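Local coordinates for AAA ATPase, central region (PDB 2R9G), which is the C-terminal fragment of a bacterial AAA+ ATPase of the MgsA family, a tetrameric helical region that probably serves the oligomeric assembly of an ATP-hydrolysing enzyme, at residues K103-S106 against A107-L111; L115-R119 against E120-G124. All blocks are in the same frame, centred on the assembly; numbering follows the deposited sequence. Where two conformers were deposited one is given.

Both contacts use helix 106-119, each joining one of its ends to the adjacent loop. Coming from the N terminus, the chain leaves helix 88-100 and passes through a short loop; contact 1, residues 103-111, closes the turn in which that loop becomes the helix, and ties this start to helix 180-195 through Glu182. Contact 2, residues 115-124, closes the last turn, releases the chain into the loop that leads eventually to helix 180-195, and sets the helix end against helix 30-43 of the second subunit. The two lie in series, neither nested nor crossed, with centres about 18 Å apart. Contact 1 is buried, whereas contact 2 is at the surface.

Contact 1 (K103-S106 against A107-L111); sequences KSNS and AYMAL
Asn105 and Met109 face each other over the opening turn of helix 106-119, with Asn105 as the N-cap residue. The cap is positional: the Asn105 side chain makes no capping bond, and two backbone bonds form the first turn. Met109 N donates to Asn105 O at 2.9 Å, close to the direction of the C=O bond (168° at the oxygen), and Ala110 N reaches Ser106 O less directly, tilted from the carbonyl plane.

The side chains of Asn105 and Met109 meet at a slant. CG of Asn105 stands between its backbone N and carbonyl carbon (chi1 68°), which brings Asn105 CG and ND2 to Met109 CG. The amide nitrogen, Asn105 ND2, lies 3.4 Å from Met109 CG, and Met109 SD lies 3.8 Å from Asn105 ND2. The polar need of that nitrogen is met elsewhere, by a hydrogen bond to Tyr149 of the third subunit. Tyr108 also meets Asn105, with its CG anti to the backbone N (chi1 159°): Asn105 O sits at the edge of the ring near its plane, Tyr108 CD2 comes within 4.2 Å of Asn105 CB, and Tyr108 CB is 3.3 Å from Asn105 O. The Tyr108 side chain packs on Tyr149 of the third subunit and Arg88 of the second, so this turn lies where three subunits meet.

The hydroxyls of Ser104 and Ser106 share the carboxylate of Glu182 in helix 180-195, Ser104 OG hydrogen-bonding with Glu182 OE1 and Ser106 OG with Glu182 OE2, which fastens the helix start to that helix. Ser106 N also makes a weak bond to Ser104 OG. A water joins the loop to the helix: it donates to Ser104 OG at 2.9 Å and accepts from Ala107 N at 3.2 Å.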
loop_
_atom_site.group_PDB
_atom_site.type_symbol
_atom_site.label_atom_id
_atom_site.label_comp_id
_atom_site.label_asym_id
_atom_site.label_seq_id
_atom_site.Cartn_x
_atom_site.Cartn_y
_atom_site.Cartn_z
ATOM N N LYS C 103 8.751 -1.486 -17.328
ATOM C CA LYS C 103 8.608 -0.062 -17.579
ATOM C C LYS C 103 7.404 0.201 -18.470
ATOM O O LYS C 103 7.188 -0.499 -19.462
ATOM C CB LYS C 103 9.858 0.508 -18.254
ATOM C CG LYS C 103 11.184 0.189 -17.573
ATOM C CD LYS C 103 11.318 0.910 -16.247
ATOM C CE LYS C 103 12.648 0.609 -15.596
ATOM N NZ LYS C 103 12.826 -0.830 -15.297
ATOM N N SER C 104 6.631 1.220 -18.108
ATOM C CA SER C 104 5.535 1.679 -18.933
ATOM C C SER C 104 5.324 3.178 -18.777
ATOM O O SER C 104 5.193 3.691 -17.653
ATOM C CB SER C 104 4.247 0.939 -18.584
ATOM O OG SER C 104 3.185 1.431 -19.373
ATOM N N ASN C 105 5.292 3.874 -19.913
ATOM C CA ASN C 105 4.948 5.279 -19.931
ATOM C C ASN C 105 3.573 5.526 -20.556
ATOM O O ASN C 105 3.174 6.678 -20.750
ATOM C CB ASN C 105 6.045 6.098 -20.635
ATOM C CG ASN C 105 6.145 5.813 -22.146
ATOM O OD1 ASN C 105 5.674 4.787 -22.651
ATOM N ND2 ASN C 105 6.795 6.721 -22.862
ATOM N N SER C 106 2.859 4.435 -20.853
ATOM C CA SER C 106 1.609 4.466 -21.624
ATOM C C SER C 106 0.550 5.412 -21.074
ATOM O O SER C 106 -0.050 6.158 -21.834
ATOM C CB SER C 106 1.022 3.060 -21.781
ATOM O OG SER C 106 0.695 2.504 -20.521
ATOM N N ALA C 107 0.328 5.398 -19.763
ATOM C CA ALA C 107 -0.683 6.284 -19.163
ATOM C C ALA C 107 -0.282 7.761 -19.177
ATOM O O ALA C 107 -1.136 8.641 -19.319
ATOM C CB ALA C 107 -1.006 5.849 -17.764
ATOM N N TYR C 108 1.012 8.010 -18.999
ATOM C CA TYR C 108 1.605 9.344 -19.071
ATOM C C TYR C 108 1.464 9.922 -20.488
ATOM O O TYR C 108 1.061 11.086 -20.657
ATOM C CB TYR C 108 3.072 9.252 -18.609
ATOM C CG TYR C 108 4.006 10.362 -19.033
ATOM C CD1 TYR C 108 3.789 11.682 -18.635
ATOM C CD2 TYR C 108 5.144 10.080 -19.794
ATOM C CE1 TYR C 108 4.660 12.700 -19.010
ATOM C CE2 TYR C 108 6.028 11.086 -20.167
ATOM C CZ TYR C 108 5.777 12.398 -19.775
ATOM O OH TYR C 108 6.639 13.412 -20.136
ATOM N N MET C 109 1.769 9.090 -21.486
ATOM C CA MET C 109 1.635 9.499 -22.879
ATOM C C MET C 109 0.188 9.655 -23.338
ATOM O O MET C 109 -0.115 10.562 -24.118
ATOM C CB MET C 109 2.425 8.570 -23.800
ATOM C CG MET C 109 3.922 8.520 -23.485
ATOM S SD MET C 109 4.978 9.735 -24.306
ATOM C CE MET C 109 4.613 11.256 -23.456
ATOM N N ALA C 110 -0.703 8.802 -22.829
ATOM C CA ALA C 110 -2.127 8.870 -23.151
ATOM C C ALA C 110 -2.770 10.163 -22.663
ATOM O O ALA C 110 -3.546 10.778 -23.394
ATOM C CB ALA C 110 -2.867 7.667 -22.585
ATOM N N LEU C 111 -2.448 10.569 -21.435
ATOM C CA LEU C 111 -2.958 11.828 -20.903
ATOM C C LEU C 111 -2.369 13.020 -21.646
ATOM O O LEU C 111 -3.064 14.012 -21.877
ATOM C CB LEU C 111 -2.696 11.952 -19.399
ATOM C CG LEU C 111 -3.133 13.273 -18.739
ATOM C CD1 LEU C 111 -4.636 13.518 -18.888
ATOM C CD2 LEU C 111 -2.736 13.330 -17.286
HETATM O O HOH W 1 2.087 3.572 -17.734
#

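Contact 2 (L115-R119 against E120-G124)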
loop_
_atom_site.group_PDB
_atom_site.type_symbol
_atom_site.label_atom_id
_atom_site.label_comp_id
_atom_site.label_asym_id
_atom_site.label_seq_id
_atom_site.Cartn_x
_atom_site.Cartn_y
_atom_site.Cartn_z
ATOM N N LEU C 115 -4.309 15.923 -23.537
ATOM C CA LEU C 115 -4.053 17.335 -23.247
ATOM C C LEU C 115 -3.750 18.119 -24.522
ATOM O O LEU C 115 -4.079 19.299 -24.616
ATOM C CB LEU C 115 -2.894 17.482 -22.251
ATOM C CG LEU C 115 -3.238 17.398 -20.761
ATOM C CD1 LEU C 115 -2.024 17.069 -19.901
ATOM C CD2 LEU C 115 -3.905 18.685 -20.290
ATOM N N ALA C 116 -3.127 17.444 -25.491
ATOM C CA ALA C 116 -2.797 18.029 -26.788
ATOM C C ALA C 116 -4.046 18.433 -27.569
ATOM O O ALA C 116 -4.089 19.514 -28.158
ATOM C CB ALA C 116 -1.947 17.065 -27.600
ATOM N N ASP C 117 -5.061 17.569 -27.548
ATOM C CA ASP C 117 -6.344 17.838 -28.203
ATOM C C ASP C 117 -7.098 19.028 -27.611
ATOM O O ASP C 117 -7.776 19.744 -28.336
ATOM C CB ASP C 117 -7.242 16.599 -28.169
ATOM C CG ASP C 117 -6.884 15.582 -29.237
ATOM O OD1 ASP C 117 -5.849 15.752 -29.920
ATOM O OD2 ASP C 117 -7.646 14.601 -29.393
ATOM N N ILE C 118 -6.980 19.235 -26.302
ATOM C CA ILE C 118 -7.648 20.359 -25.629
ATOM C C ILE C 118 -7.000 21.702 -25.952
ATOM O O ILE C 118 -7.696 22.671 -26.270
ATOM C CB ILE C 118 -7.714 20.142 -24.108
ATOM C CG1 ILE C 118 -8.776 19.098 -23.810
ATOM C CG2 ILE C 118 -8.028 21.444 -23.347
ATOM C CD1 ILE C 118 -8.582 18.461 -22.527
ATOM N N ARG C 119 -5.670 21.737 -25.890
ATOM C CA ARG C 119 -4.906 22.960 -26.105
ATOM C C ARG C 119 -5.003 23.441 -27.552
ATOM O O ARG C 119 -4.930 24.645 -27.819
ATOM C CB ARG C 119 -3.454 22.751 -25.683
ATOM C CG ARG C 119 -3.286 22.702 -24.173
ATOM C CD ARG C 119 -2.001 22.012 -23.781
ATOM N NE ARG C 119 -1.840 21.934 -22.332
ATOM C CZ ARG C 119 -0.953 21.159 -21.712
ATOM N NH1 ARG C 119 -0.138 20.377 -22.410
ATOM N NH2 ARG C 119 -0.885 21.163 -20.387
ATOM N N GLU C 120 -5.201 22.491 -28.467
ATOM C CA GLU C 120 -5.445 22.776 -29.877
ATOM C C GLU C 120 -6.926 23.033 -30.187
ATOM O O GLU C 120 -7.301 23.213 -31.349
ATOM C CB GLU C 120 -4.917 21.629 -30.737
ATOM C CG GLU C 120 -3.403 21.534 -30.771
ATOM C CD GLU C 120 -2.913 20.150 -31.157
ATOM O OE1 GLU C 120 -3.551 19.502 -32.017
ATOM O OE2 GLU C 120 -1.884 19.712 -30.598
ATOM N N GLY C 121 -7.756 23.048 -29.146
ATOM C CA GLY C 121 -9.180 23.361 -29.267
ATOM C C GLY C 121 -10.020 22.325 -29.997
ATOM O O GLY C 121 -11.046 22.662 -30.589
ATOM N N LYS C 122 -9.589 21.065 -29.956
ATOM C CA LYS C 122 -10.328 19.958 -30.577
ATOM C C LYS C 122 -11.318 19.318 -29.599
ATOM O O LYS C 122 -11.968 18.323 -29.923
ATOM C CB LYS C 122 -9.367 18.898 -31.126
ATOM C CG LYS C 122 -8.442 19.393 -32.226
ATOM C CD LYS C 122 -7.313 18.407 -32.478
ATOM C CE LYS C 122 -6.449 18.852 -33.646
ATOM N NZ LYS C 122 -5.294 17.935 -33.859
ATOM N N ALA C 123 -11.425 19.900 -28.406
ATOM C CA ALA C 123 -12.340 19.423 -27.378
ATOM C C ALA C 123 -13.782 19.764 -27.733
ATOM O O ALA C 123 -14.044 20.769 -28.397
ATOM C CB ALA C 123 -11.974 20.024 -26.021
ATOM N N GLY C 124 -14.707 18.914 -27.296
ATOM C CA GLY C 124 -16.132 19.183 -27.433
ATOM C C GLY C 124 -16.739 19.517 -26.086
ATOM O O GLY C 124 -16.019 19.788 -25.121
#
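Glu120 folds back along the last turn of helix 106-119 and lies over the carbonyl of Ala116, where the helix ends in a Schellman motif. Starting at the backbone, Glu120 N donates to Ala116 O at 3.2 Å. From CB outward the side chain stays beside that oxygen: Glu120 CB and CG are each 3.4 Å from Ala116 O, and Glu120 CD is 3.3 Å from it. CG is anti to the carbonyl carbon (chi1 -70°), and the chain beyond it is extended, which keeps the carboxylate against the Ala116 carbonyl oxygen. At the tip the two oxygens part. Glu120 OE2 is 3.3 Å from Ala116 O, a contact of two acceptors and not a hydrogen bond, and also near Ala116 CB; Glu120 OE1 takes Lys122 NZ in a 3.0 Å salt bridge, met nearly along the C-O axis. The extended Lys122 chain passes Asp117 at a slant, Lys122 CD 4.0 Å from Asp117 OD1; Asp117 OD2 is hydrogen-bonded to Tyr172.

The motif itself is made by two backbone bonds. Lys122 N reaches Asp117 O almost in line with the C=O (172°), whereas Gly121 N comes to Ile118 O from above the carbonyl plane. Gly121 has positive phi (69°), and Ala123 CB then closes on Ile118 CG1.

Ile118 and Ala123 pack on Arg39 and His35 of the second subunit, and Arg119 NE forms a salt bridge with its Glu42, setting this helix end against helix 30-43 there.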